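Local coordinates for protein TetR family transcriptional regulator (Mycobacterium smegmatis, PDB 5XS9) that probably represses transcription of biotin-related genes, binding operator DNA as a dimer through its N-terminal helix-turn-helix domain, at residues D7-A12 with W42-K47; G52-H57 with A93-A98; E77-L82 with E113-A118. All coordinates share one frame; numbering follows the deposited sequence.

Contact 1: residues D7-A12 with W42-K47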
ATOM      1  N   ASP A   7     -27.151 -10.667   0.394  1.00 60.77           N
ATOM      2  CA  ASP A   7     -27.544  -9.899  -0.801  1.00 60.11           C
ATOM      3  C   ASP A   7     -27.001  -8.481  -0.754  1.00 46.47           C
ATOM      4  O   ASP A   7     -26.670  -7.919  -1.763  1.00 49.78           O
ATOM      5  CB  ASP A   7     -29.088  -9.816  -0.969  1.00 66.54           C
ATOM      6  CG  ASP A   7     -29.725 -11.167  -1.278  1.00 72.96           C
ATOM      7  OD1 ASP A   7     -29.215 -11.899  -2.149  1.00 78.50           O
ATOM      8  OD2 ASP A   7     -30.753 -11.490  -0.661  1.00 78.26           O
ATOM      9  N   VAL A   8     -26.999  -7.886   0.423  1.00 41.84           N
ATOM     10  CA  VAL A   8     -26.491  -6.535   0.572  1.00 45.01           C
ATOM     11  C   VAL A   8     -24.988  -6.498   0.202  1.00 45.75           C
ATOM     12  O   VAL A   8     -24.555  -5.664  -0.606  1.00 44.35           O
ATOM     13  CB  VAL A   8     -26.744  -6.007   1.989  1.00 46.41           C
ATOM     14  CG1 VAL A   8     -26.080  -4.653   2.194  1.00 45.68           C
ATOM     15  CG2 VAL A   8     -28.268  -5.907   2.211  1.00 52.67           C
ATOM     16  N   VAL A   9     -24.240  -7.472   0.719  1.00 44.75           N
ATOM     17  CA  VAL A   9     -22.782  -7.524   0.514  1.00 41.64           C
ATOM     18  C   VAL A   9     -22.495  -7.734  -0.921  1.00 42.04           C
ATOM     19  O   VAL A   9     -21.634  -7.080  -1.501  1.00 42.47           O
ATOM     20  CB  VAL A   9     -22.143  -8.596   1.390  1.00 44.32           C
ATOM     21  CG1 VAL A   9     -20.658  -8.731   1.037  1.00 44.79           C
ATOM     22  CG2 VAL A   9     -22.297  -8.198   2.853  1.00 42.07           C
ATOM     23  N   ALA A  10     -23.268  -8.623  -1.545  1.00 44.36           N
ATOM     24  CA  ALA A  10     -23.123  -8.867  -2.945  1.00 41.48           C
ATOM     25  C   ALA A  10     -23.422  -7.624  -3.813  1.00 46.67           C
ATOM     26  O   ALA A  10     -22.699  -7.322  -4.799  1.00 44.46           O
ATOM     27  CB  ALA A  10     -24.028 -10.055  -3.372  1.00 53.04           C
ATOM     28  N   ALA A  11     -24.493  -6.920  -3.488  1.00 43.70           N
ATOM     29  CA  ALA A  11     -24.804  -5.688  -4.217  1.00 48.07           C
ATOM     30  C   ALA A  11     -23.651  -4.689  -4.031  1.00 41.42           C
ATOM     31  O   ALA A  11     -23.238  -3.992  -4.976  1.00 42.76           O
ATOM     32  CB  ALA A  11     -26.108  -5.080  -3.718  1.00 46.72           C
ATOM     33  N   ALA A  12     -23.168  -4.607  -2.806  1.00 38.55           N
ATOM     34  CA  ALA A  12     -22.072  -3.639  -2.486  1.00 42.11           C
ATOM     35  C   ALA A  12     -20.809  -3.967  -3.296  1.00 40.33           C
ATOM     36  O   ALA A  12     -20.134  -3.064  -3.803  1.00 36.80           O
ATOM     37  CB  ALA A  12     -21.777  -3.691  -1.009  1.00 37.99           C
ATOM     38  N   TRP A  42     -29.470  -1.455   9.615  1.00 46.91           N
ATOM     39  CA  TRP A  42     -29.816  -2.624  10.391  1.00 57.77           C
ATOM     40  C   TRP A  42     -28.729  -3.668  10.208  1.00 56.76           C
ATOM     41  O   TRP A  42     -28.617  -4.534  11.024  1.00 51.21           O
ATOM     42  CB  TRP A  42     -31.208  -3.169   9.978  1.00 53.32           C
ATOM     43  CG  TRP A  42     -32.297  -2.336  10.535  1.00 62.32           C
ATOM     44  CD1 TRP A  42     -32.919  -1.306   9.924  1.00 69.03           C
ATOM     45  CD2 TRP A  42     -32.834  -2.403  11.856  1.00 63.59           C
ATOM     46  NE1 TRP A  42     -33.826  -0.719  10.773  1.00 65.54           N
ATOM     47  CE2 TRP A  42     -33.810  -1.392  11.960  1.00 67.32           C
ATOM     48  CE3 TRP A  42     -32.602  -3.231  12.955  1.00 74.08           C
ATOM     49  CZ2 TRP A  42     -34.541  -1.169  13.125  1.00 70.71           C
ATOM     50  CZ3 TRP A  42     -33.346  -3.019  14.119  1.00 85.39           C
ATOM     51  CH2 TRP A  42     -34.305  -1.991  14.185  1.00 75.24           C
ATOM     52  N   HIS A  43     -27.930  -3.561   9.151  1.00 49.98           N
ATOM     53  CA  HIS A  43     -26.876  -4.532   8.873  1.00 49.71           C
ATOM     54  C   HIS A  43     -25.504  -3.994   9.128  1.00 51.44           C
ATOM     55  O   HIS A  43     -24.650  -4.756   9.481  1.00 47.27           O
ATOM     56  CB  HIS A  43     -26.970  -4.959   7.434  1.00 53.94           C
ATOM     57  CG  HIS A  43     -28.221  -5.686   7.140  1.00 59.37           C
ATOM     58  ND1 HIS A  43     -28.457  -6.953   7.622  1.00 67.72           N
ATOM     59  CD2 HIS A  43     -29.334  -5.317   6.473  1.00 63.66           C
ATOM     60  CE1 HIS A  43     -29.644  -7.354   7.216  1.00 63.77           C
ATOM     61  NE2 HIS A  43     -30.192  -6.385   6.510  1.00 67.34           N
ATOM     62  N   PHE A  44     -25.285  -2.691   8.902  1.00 44.53           N
ATOM     63  CA  PHE A  44     -24.014  -2.061   9.162  1.00 43.36           C
ATOM     64  C   PHE A  44     -24.226  -0.757   9.812  1.00 40.93           C
ATOM     65  O   PHE A  44     -25.055   0.014   9.368  1.00 45.17           O
ATOM     66  CB  PHE A  44     -23.310  -1.832   7.841  1.00 45.84           C
ATOM     67  CG  PHE A  44     -23.180  -3.075   7.010  1.00 46.86           C
ATOM     68  CD1 PHE A  44     -22.332  -4.097   7.421  1.00 51.39           C
ATOM     69  CD2 PHE A  44     -23.887  -3.217   5.832  1.00 50.84           C
ATOM     70  CE1 PHE A  44     -22.199  -5.237   6.664  1.00 50.25           C
ATOM     71  CE2 PHE A  44     -23.753  -4.352   5.082  1.00 48.34           C
ATOM     72  CZ  PHE A  44     -22.916  -5.354   5.508  1.00 50.15           C
ATOM     73  N   ALA A  45     -23.468  -0.481  10.853  1.00 41.82           N
ATOM     74  CA  ALA A  45     -23.580   0.771  11.548  1.00 40.32           C
ATOM     75  C   ALA A  45     -22.989   1.932  10.785  1.00 48.48           C
ATOM     76  O   ALA A  45     -23.399   3.072  11.026  1.00 43.41           O
ATOM     77  CB  ALA A  45     -22.985   0.690  12.924  1.00 43.04           C
ATOM     78  N   ASN A  46     -22.062   1.678   9.865  1.00 44.03           N
ATOM     79  CA  ASN A  46     -21.340   2.761   9.212  1.00 42.28           C
ATOM     80  C   ASN A  46     -20.630   2.232   8.007  1.00 45.73           C
ATOM     81  O   ASN A  46     -20.618   1.022   7.784  1.00 39.50           O
ATOM     82  CB  ASN A  46     -20.379   3.482  10.165  1.00 47.16           C
ATOM     83  CG  ASN A  46     -19.385   2.537  10.825  1.00 50.80           C
ATOM     84  OD1 ASN A  46     -18.774   1.670  10.194  1.00 51.47           O
ATOM     85  ND2 ASN A  46     -19.270   2.661  12.114  1.00 49.94           N
ATOM     86  N   LYS A  47     -20.100   3.133   7.185  1.00 48.42           N
ATOM     87  CA  LYS A  47     -19.428   2.710   5.971  1.00 45.55           C
ATOM     88  C   LYS A  47     -18.206   1.801   6.241  1.00 42.15           C
ATOM     89  O   LYS A  47     -17.943   0.896   5.457  1.00 39.38           O
ATOM     90  CB  LYS A  47     -18.980   3.886   5.129  1.00 50.51           C
ATOM     91  CG  LYS A  47     -18.306   3.408   3.824  1.00 53.32           C
ATOM     92  CD  LYS A  47     -18.532   4.233   2.560  1.00 63.13           C
ATOM     93  CE  LYS A  47     -17.462   5.260   2.343  1.00 62.74           C
ATOM     94  NZ  LYS A  47     -17.323   6.007   3.619  1.00 67.30           N
TER

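Contact 2: residues G52-H57 with A93-A98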
ATOM      1  N   GLY A  52     -15.609  -3.411   5.581  1.00 36.29           N
ATOM      2  CA  GLY A  52     -15.143  -4.665   6.220  1.00 38.91           C
ATOM      3  C   GLY A  52     -15.835  -5.961   5.727  1.00 37.77           C
ATOM      4  O   GLY A  52     -15.178  -6.986   5.478  1.00 37.11           O
ATOM      5  N   ALA A  53     -17.156  -5.923   5.584  1.00 37.92           N
ATOM      6  CA  ALA A  53     -17.893  -7.075   5.098  1.00 39.30           C
ATOM      7  C   ALA A  53     -17.576  -7.297   3.657  1.00 33.84           C
ATOM      8  O   ALA A  53     -17.482  -8.402   3.200  1.00 35.83           O
ATOM      9  CB  ALA A  53     -19.402  -6.831   5.248  1.00 43.40           C
ATOM     10  N   VAL A  54     -17.475  -6.231   2.879  1.00 34.70           N
ATOM     11  CA  VAL A  54     -17.154  -6.411   1.497  1.00 37.86           C
ATOM     12  C   VAL A  54     -15.692  -6.983   1.390  1.00 39.31           C
ATOM     13  O   VAL A  54     -15.405  -7.881   0.539  1.00 37.83           O
ATOM     14  CB  VAL A  54     -17.250  -5.097   0.715  1.00 39.48           C
ATOM     15  CG1 VAL A  54     -16.603  -5.247  -0.629  1.00 38.67           C
ATOM     16  CG2 VAL A  54     -18.684  -4.645   0.553  1.00 37.85           C
ATOM     17  N   ALA A  55     -14.782  -6.457   2.202  1.00 37.85           N
ATOM     18  CA  ALA A  55     -13.383  -7.061   2.302  1.00 41.09           C
ATOM     19  C   ALA A  55     -13.433  -8.594   2.581  1.00 40.33           C
ATOM     20  O   ALA A  55     -12.798  -9.399   1.874  1.00 39.05           O
ATOM     21  CB  ALA A  55     -12.559  -6.345   3.360  1.00 41.06           C
ATOM     22  N   ASP A  56     -14.241  -9.011   3.565  1.00 37.39           N
ATOM     23  CA  ASP A  56     -14.326 -10.465   3.881  1.00 39.95           C
ATOM     24  C   ASP A  56     -14.945 -11.280   2.812  1.00 39.73           C
ATOM     25  O   ASP A  56     -14.554 -12.407   2.599  1.00 40.98           O
ATOM     26  CB  ASP A  56     -14.957 -10.706   5.224  1.00 45.60           C
ATOM     27  CG  ASP A  56     -14.064 -10.197   6.323  1.00 45.36           C
ATOM     28  OD1 ASP A  56     -12.817 -10.114   6.125  1.00 44.83           O
ATOM     29  OD2 ASP A  56     -14.549  -9.872   7.377  1.00 42.92           O
ATOM     30  N   HIS A  57     -15.810 -10.665   2.035  1.00 39.34           N
ATOM     31  CA  HIS A  57     -16.459 -11.352   0.943  1.00 40.11           C
ATOM     32  C   HIS A  57     -15.475 -11.555  -0.195  1.00 44.91           C
ATOM     33  O   HIS A  57     -15.404 -12.642  -0.771  1.00 42.54           O
ATOM     34  CB  HIS A  57     -17.672 -10.524   0.474  1.00 42.74           C
ATOM     35  CG  HIS A  57     -18.422 -11.146  -0.653  1.00 42.38           C
ATOM     36  ND1 HIS A  57     -18.531 -10.556  -1.889  1.00 51.88           N
ATOM     37  CD2 HIS A  57     -19.114 -12.299  -0.729  1.00 44.33           C
ATOM     38  CE1 HIS A  57     -19.227 -11.337  -2.691  1.00 49.79           C
ATOM     39  NE2 HIS A  57     -19.580 -12.406  -2.014  1.00 51.76           N
ATOM     40  N   ALA A  93      -7.309  -4.311  -3.545  1.00 31.73           N
ATOM     41  CA  ALA A  93      -6.211  -4.203  -2.673  1.00 33.12           C
ATOM     42  C   ALA A  93      -6.355  -2.976  -1.762  1.00 31.74           C
ATOM     43  O   ALA A  93      -6.049  -3.063  -0.603  1.00 33.12           O
ATOM     44  CB  ALA A  93      -4.881  -4.200  -3.442  1.00 34.65           C
ATOM     45  N   GLU A  94      -6.811  -1.855  -2.294  1.00 32.16           N
ATOM     46  CA  GLU A  94      -7.008  -0.636  -1.487  1.00 38.12           C
ATOM     47  C   GLU A  94      -8.083  -0.839  -0.420  1.00 36.32           C
ATOM     48  O   GLU A  94      -7.962  -0.371   0.705  1.00 33.65           O
ATOM     49  CB  GLU A  94      -7.444   0.537  -2.378  1.00 38.89           C
ATOM     50  CG  GLU A  94      -7.557   1.843  -1.643  1.00 43.79           C
ATOM     51  CD  GLU A  94      -8.144   2.971  -2.528  1.00 50.64           C
ATOM     52  OE1 GLU A  94      -8.051   2.866  -3.765  1.00 48.71           O
ATOM     53  OE2 GLU A  94      -8.724   3.935  -1.979  1.00 47.57           O
ATOM     54  N   LEU A  95      -9.140  -1.512  -0.801  1.00 34.84           N
ATOM     55  CA  LEU A  95     -10.276  -1.721   0.100  1.00 35.56           C
ATOM     56  C   LEU A  95      -9.824  -2.657   1.225  1.00 32.32           C
ATOM     57  O   LEU A  95     -10.087  -2.373   2.396  1.00 33.97           O
ATOM     58  CB  LEU A  95     -11.461  -2.309  -0.683  1.00 39.04           C
ATOM     59  CG  LEU A  95     -12.832  -2.350   0.041  1.00 40.83           C
ATOM     60  CD1 LEU A  95     -13.976  -2.306  -0.914  1.00 47.61           C
ATOM     61  CD2 LEU A  95     -12.868  -3.630   0.838  1.00 46.31           C
ATOM     62  N   VAL A  96      -9.114  -3.741   0.900  1.00 33.68           N
ATOM     63  CA  VAL A  96      -8.584  -4.671   1.958  1.00 32.78           C
ATOM     64  C   VAL A  96      -7.543  -4.007   2.835  1.00 34.40           C
ATOM     65  O   VAL A  96      -7.585  -4.188   4.068  1.00 32.39           O
ATOM     66  CB  VAL A  96      -8.119  -5.996   1.420  1.00 31.13           C
ATOM     67  CG1 VAL A  96      -7.482  -6.823   2.490  1.00 33.64           C
ATOM     68  CG2 VAL A  96      -9.344  -6.704   0.794  1.00 33.21           C
ATOM     69  N   SER A  97      -6.674  -3.169   2.238  1.00 33.71           N
ATOM     70  CA  SER A  97      -5.734  -2.337   3.053  1.00 36.12           C
ATOM     71  C   SER A  97      -6.410  -1.501   4.078  1.00 35.43           C
ATOM     72  O   SER A  97      -5.952  -1.475   5.218  1.00 35.58           O
ATOM     73  CB  SER A  97      -4.813  -1.437   2.251  1.00 37.07           C
ATOM     74  OG  SER A  97      -4.128  -2.267   1.336  1.00 41.30           O
ATOM     75  N   ALA A  98      -7.408  -0.725   3.652  1.00 34.68           N
ATOM     76  CA  ALA A  98      -8.089   0.162   4.578  1.00 36.75           C
ATOM     77  C   ALA A  98      -8.890  -0.635   5.616  1.00 34.06           C
ATOM     78  O   ALA A  98      -8.957  -0.239   6.807  1.00 33.51           O
ATOM     79  CB  ALA A  98      -8.947   1.213   3.857  1.00 36.34           C
TER

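Contact 3: residues E77-L82 with E113-A118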
ATOM      1  N   GLU A  77       1.898 -19.937  -0.940  1.00 34.33           N
ATOM      2  CA  GLU A  77       0.542 -20.324  -1.326  1.00 38.98           C
ATOM      3  C   GLU A  77      -0.441 -19.343  -0.790  1.00 37.81           C
ATOM      4  O   GLU A  77      -1.308 -18.808  -1.523  1.00 36.07           O
ATOM      5  CB  GLU A  77       0.235 -21.800  -0.882  1.00 45.76           C
ATOM      6  CG  GLU A  77      -0.997 -22.409  -1.481  1.00 57.67           C
ATOM      7  CD  GLU A  77      -0.837 -22.856  -2.962  1.00 65.70           C
ATOM      8  OE1 GLU A  77       0.272 -22.854  -3.530  1.00 60.61           O
ATOM      9  OE2 GLU A  77      -1.857 -23.245  -3.560  1.00 70.87           O
ATOM     10  N   SER A  78      -0.290 -18.946   0.486  1.00 37.44           N
ATOM     11  CA  SER A  78      -1.163 -17.946   1.054  1.00 32.93           C
ATOM     12  C   SER A  78      -1.122 -16.577   0.402  1.00 35.54           C
ATOM     13  O   SER A  78      -2.146 -15.906   0.235  1.00 34.17           O
ATOM     14  CB  SER A  78      -0.958 -17.790   2.574  1.00 40.90           C
ATOM     15  OG  SER A  78      -1.450 -18.997   3.180  1.00 46.76           O
ATOM     16  N   CYS A  79       0.068 -16.118   0.074  1.00 30.70           N
ATOM     17  CA  CYS A  79       0.215 -14.782  -0.477  1.00 28.58           C
ATOM     18  C   CYS A  79      -0.298 -14.753  -1.917  1.00 30.52           C
ATOM     19  O   CYS A  79      -0.877 -13.782  -2.304  1.00 34.53           O
ATOM     20  CB  CYS A  79       1.715 -14.427  -0.449  1.00 29.24           C
ATOM     21  SG  CYS A  79       2.195 -14.010   1.303  1.00 32.62           S
ATOM     22  N   ARG A  80      -0.013 -15.797  -2.708  1.00 32.10           N
ATOM     23  CA  ARG A  80      -0.547 -15.849  -4.079  1.00 34.42           C
ATOM     24  C   ARG A  80      -2.050 -15.839  -4.038  1.00 37.62           C
ATOM     25  O   ARG A  80      -2.695 -15.095  -4.798  1.00 32.27           O
ATOM     26  CB  ARG A  80      -0.095 -17.086  -4.857  1.00 34.63           C
ATOM     27  CG  ARG A  80       1.338 -17.131  -5.315  1.00 48.39           C
ATOM     28  CD  ARG A  80       1.546 -18.331  -6.249  1.00 64.52           C
ATOM     29  NE  ARG A  80       1.446 -19.625  -5.553  1.00 65.08           N
ATOM     30  CZ  ARG A  80       2.480 -20.397  -5.163  1.00 64.50           C
ATOM     31  NH1 ARG A  80       3.777 -20.047  -5.378  1.00 52.64           N
ATOM     32  NH2 ARG A  80       2.218 -21.540  -4.492  1.00 61.11           N
ATOM     33  N   ALA A  81      -2.645 -16.601  -3.120  1.00 35.85           N
ATOM     34  CA  ALA A  81      -4.131 -16.662  -3.097  1.00 37.98           C
ATOM     35  C   ALA A  81      -4.666 -15.331  -2.678  1.00 39.02           C
ATOM     36  O   ALA A  81      -5.697 -14.868  -3.186  1.00 36.77           O
ATOM     37  CB  ALA A  81      -4.641 -17.745  -2.159  1.00 37.25           C
ATOM     38  N   LEU A  82      -3.954 -14.659  -1.764  1.00 35.51           N
ATOM     39  CA  LEU A  82      -4.392 -13.364  -1.330  1.00 30.51           C
ATOM     40  C   LEU A  82      -4.309 -12.311  -2.464  1.00 33.30           C
ATOM     41  O   LEU A  82      -5.255 -11.568  -2.705  1.00 32.16           O
ATOM     42  CB  LEU A  82      -3.600 -12.932  -0.072  1.00 32.84           C
ATOM     43  CG  LEU A  82      -3.797 -11.492   0.318  1.00 32.37           C
ATOM     44  CD1 LEU A  82      -5.207 -11.138   0.759  1.00 36.18           C
ATOM     45  CD2 LEU A  82      -2.830 -11.138   1.426  1.00 34.39           C
ATOM     46  N   GLU A 113      -2.618 -14.636  11.093  1.00 37.88           N
ATOM     47  CA  GLU A 113      -2.374 -15.716  12.042  1.00 40.03           C
ATOM     48  C   GLU A 113      -1.841 -16.916  11.293  1.00 38.67           C
ATOM     49  O   GLU A 113      -0.905 -17.609  11.728  1.00 37.44           O
ATOM     50  CB  GLU A 113      -3.683 -16.026  12.842  1.00 45.11           C
ATOM     51  CG  GLU A 113      -3.718 -17.387  13.529  1.00 55.39           C
ATOM     52  CD  GLU A 113      -3.055 -17.452  14.923  1.00 71.84           C
ATOM     53  OE1 GLU A 113      -2.391 -18.480  15.205  1.00 78.68           O
ATOM     54  OE2 GLU A 113      -3.217 -16.524  15.760  1.00 79.42           O
ATOM     55  N   GLN A 114      -2.411 -17.222  10.149  1.00 36.85           N
ATOM     56  CA  GLN A 114      -1.870 -18.337   9.425  1.00 35.58           C
ATOM     57  C   GLN A 114      -0.406 -18.139   8.993  1.00 37.87           C
ATOM     58  O   GLN A 114       0.398 -19.034   9.102  1.00 39.34           O
ATOM     59  CB  GLN A 114      -2.770 -18.626   8.227  1.00 42.47           C
ATOM     60  CG  GLN A 114      -2.473 -19.887   7.518  1.00 45.35           C
ATOM     61  CD  GLN A 114      -3.634 -20.334   6.618  1.00 53.90           C
ATOM     62  OE1 GLN A 114      -4.797 -20.333   7.018  1.00 60.01           O
ATOM     63  NE2 GLN A 114      -3.304 -20.776   5.432  1.00 49.53           N
ATOM     64  N   LEU A 115      -0.056 -16.950   8.522  1.00 35.46           N
ATOM     65  CA  LEU A 115       1.314 -16.662   8.193  1.00 34.95           C
ATOM     66  C   LEU A 115       2.272 -16.718   9.427  1.00 39.19           C
ATOM     67  O   LEU A 115       3.420 -17.094   9.290  1.00 33.97           O
ATOM     68  CB  LEU A 115       1.438 -15.290   7.547  1.00 34.02           C
ATOM     69  CG  LEU A 115       0.836 -15.150   6.141  1.00 32.71           C
ATOM     70  CD1 LEU A 115       0.800 -13.670   5.836  1.00 35.59           C
ATOM     71  CD2 LEU A 115       1.574 -15.986   5.111  1.00 34.74           C
ATOM     72  N   GLY A 116       1.793 -16.299  10.591  1.00 39.20           N
ATOM     73  CA  GLY A 116       2.534 -16.438  11.826  1.00 42.06           C
ATOM     74  C   GLY A 116       2.925 -17.849  12.134  1.00 40.37           C
ATOM     75  O   GLY A 116       4.022 -18.075  12.567  1.00 40.83           O
ATOM     76  N   ARG A 117       2.085 -18.833  11.818  1.00 40.80           N
ATOM     77  CA  ARG A 117       2.519 -20.233  11.951  1.00 41.79           C
ATOM     78  C   ARG A 117       3.699 -20.674  11.064  1.00 42.46           C
ATOM     79  O   ARG A 117       4.564 -21.465  11.464  1.00 33.71           O
ATOM     80  CB  ARG A 117       1.325 -21.153  11.771  1.00 51.06           C
ATOM     81  CG  ARG A 117       0.289 -20.933  12.912  1.00 64.66           C
ATOM     82  CD  ARG A 117      -0.840 -21.985  12.904  1.00 72.66           C
ATOM     83  NE  ARG A 117      -1.983 -21.522  12.100  1.00 79.44           N
ATOM     84  CZ  ARG A 117      -3.062 -20.884  12.569  1.00 90.30           C
ATOM     85  NH1 ARG A 117      -3.206 -20.652  13.881  1.00 95.99           N
ATOM     86  NH2 ARG A 117      -4.019 -20.469  11.716  1.00 79.74           N
ATOM     87  N   ALA A 118       3.787 -20.106   9.858  1.00 35.69           N
ATOM     88  CA  ALA A 118       4.893 -20.407   8.992  1.00 33.64           C
ATOM     89  C   ALA A 118       6.116 -19.695   9.559  1.00 28.25           C
ATOM     90  O   ALA A 118       7.216 -20.235   9.572  1.00 31.09           O
ATOM     91  CB  ALA A 118       4.577 -19.897   7.552  1.00 33.69           C
TER
HETATM   92  O   HOH W   1      -0.482 -20.767   4.949  1.00 46.96           O

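Contact 1: residues D7-A12 with W42-K47
V8 and V9 of helix 5-19 meet F44 in the hydrophobic core of the helix-turn-helix DNA-binding domain characteristic of TetR regulators. F44 sits in the loop between helix 26-33 and helix 47-58. The tight part is the rim of the F44 ring. V8 CG1 lies 3.7 Å from F44 CE2. V9 CG2 lies 3.9 Å from F44 CZ. Both methyls come in at the ring edge, near its plane, and neither covers a face. V8 runs past the phenyl in the opposite direction, while V9 crosses it at about a right angle. V8, V9 and F44 are all buried. One face of the ring is met by the CB of the preceding residue, H43. L50 and A53 of helix 47-58 also pack on F44, so the ring joins the loop to two helices. V8 reaches on to L29 of helix 26-33.

The looser side is at H43, which is partly exposed. Its ring meets V8 obliquely, and its NE2 has a weak hydrogen bond to L3 O. Beyond V8 and V9 the helix is exposed at D7 and A10. With V8 CG2 anti to the carbonyl carbon, that methyl stands 4.4 Å from H43 CD2.

Contact 2: residues G52-H57 with A93-A98
A55 packs its CB against the side chains of L95 and V96, where helix 47-58 crosses helix 92-101. The first helix follows the helix-turn-helix and, as in other TetR regulators, connects it to the C-terminal domain. The second belongs to the C-terminal domain of the TetR fold, which in this family usually carries the ligand site and the dimer interface. The contact therefore lies at the junction of the two domains.

The interaction between the segments is apolar. A55 CB is 3.7 Å from L95 CD2 and 4.1 Å from V96 CG2. L95 has its CG opposite the backbone N (chi1 -169°), and its two methyls part to separate partners. L95 CD2 also lies 3.7 Å from the backbone N of A55. L95 CD1 meets V54 CG1 at 4.0 Å, the two side chains crossing at about a right angle. The small A55 lets the backbones come close: its CA is 5.4 Å from that of V96. The helix axes approach to 9.1 Å and cross at -121°. All four touching residues are buried.

The polar bonds lie away from this patch, within helix 92-101 and to other parts of the chain. S97 OG donates to A93 O at 2.8 Å, and S97 N reaches the same oxygen from the opposite face of its carbonyl plane. The carboxylate of D56 is hydrogen-bonded to S105, V106 and V107.

Helix 5-19 lies beside the patch, with L16 on L95 and A12 and T13 on V54. L86 of helix 71-87 packs on V96. Helix 129-155 backs A93 and S97, and W153 of the second subunit packs on A98.

Contact 3: residues E77-L82 with E113-A118
Q114 and L115 of helix 106-122 face S78 and C79 of helix 71-87 in the all-helical C-terminal domain of the TetR fold. The short axes stand 11.1 Å apart at 153°, nearly antiparallel.

E113 comes first, on the exposed side of the helix. It forms a salt bridge to R117 one turn on, where R117 NH1 is 2.7 Å from E113 OE1. Q114 turns toward the other helix. Its extended chain brings Q114 NE2 to 3.4 Å from S78 OG. A water joins the two, 2.7 Å from S78 OG and accepting from Q114 NE2 at 2.9 Å. Q114 NE2 also donates to T64 O, so two acceptors hold the amide nitrogen. L115 follows on the buried side. Its CG lies opposite the carbonyl carbon (chi1 -69°), and L115 CD2 lies 4.0 Å from S78 CB. I137 of helix 129-155 also packs on L115, and V136 and V140 of that helix pack on C79. A118 closes the segment, packed on W71, Q74 and I75 of helix 71-87. On the buried side, the one L115 methyl that reaches S78 also meets a sulfur: C79 SG lies 4.3 Å from L115 CD2.

How the contacts relate
All three contacts are mainly buried. Contact 1 belongs to the DNA-binding domain, contact 3 to the C-terminal domain, and contact 2 joins the two near the centre of the chain. Contacts 1 and 2 touch directly: V9 CG1 is 3.5 Å from H57 CB. Helix 47-58 thus links them. Contact 3 is far from contact 1, with centres about 28 Å apart. It comes within about 5 Å of contact 2, nearest atom to nearest atom, without touching it. Chemistry follows place. Contact 1 centres on an aromatic ring edge, contact 2 on aliphatic side chains packed round a small alanine, and contact 3 combines apolar packing with a water bridge.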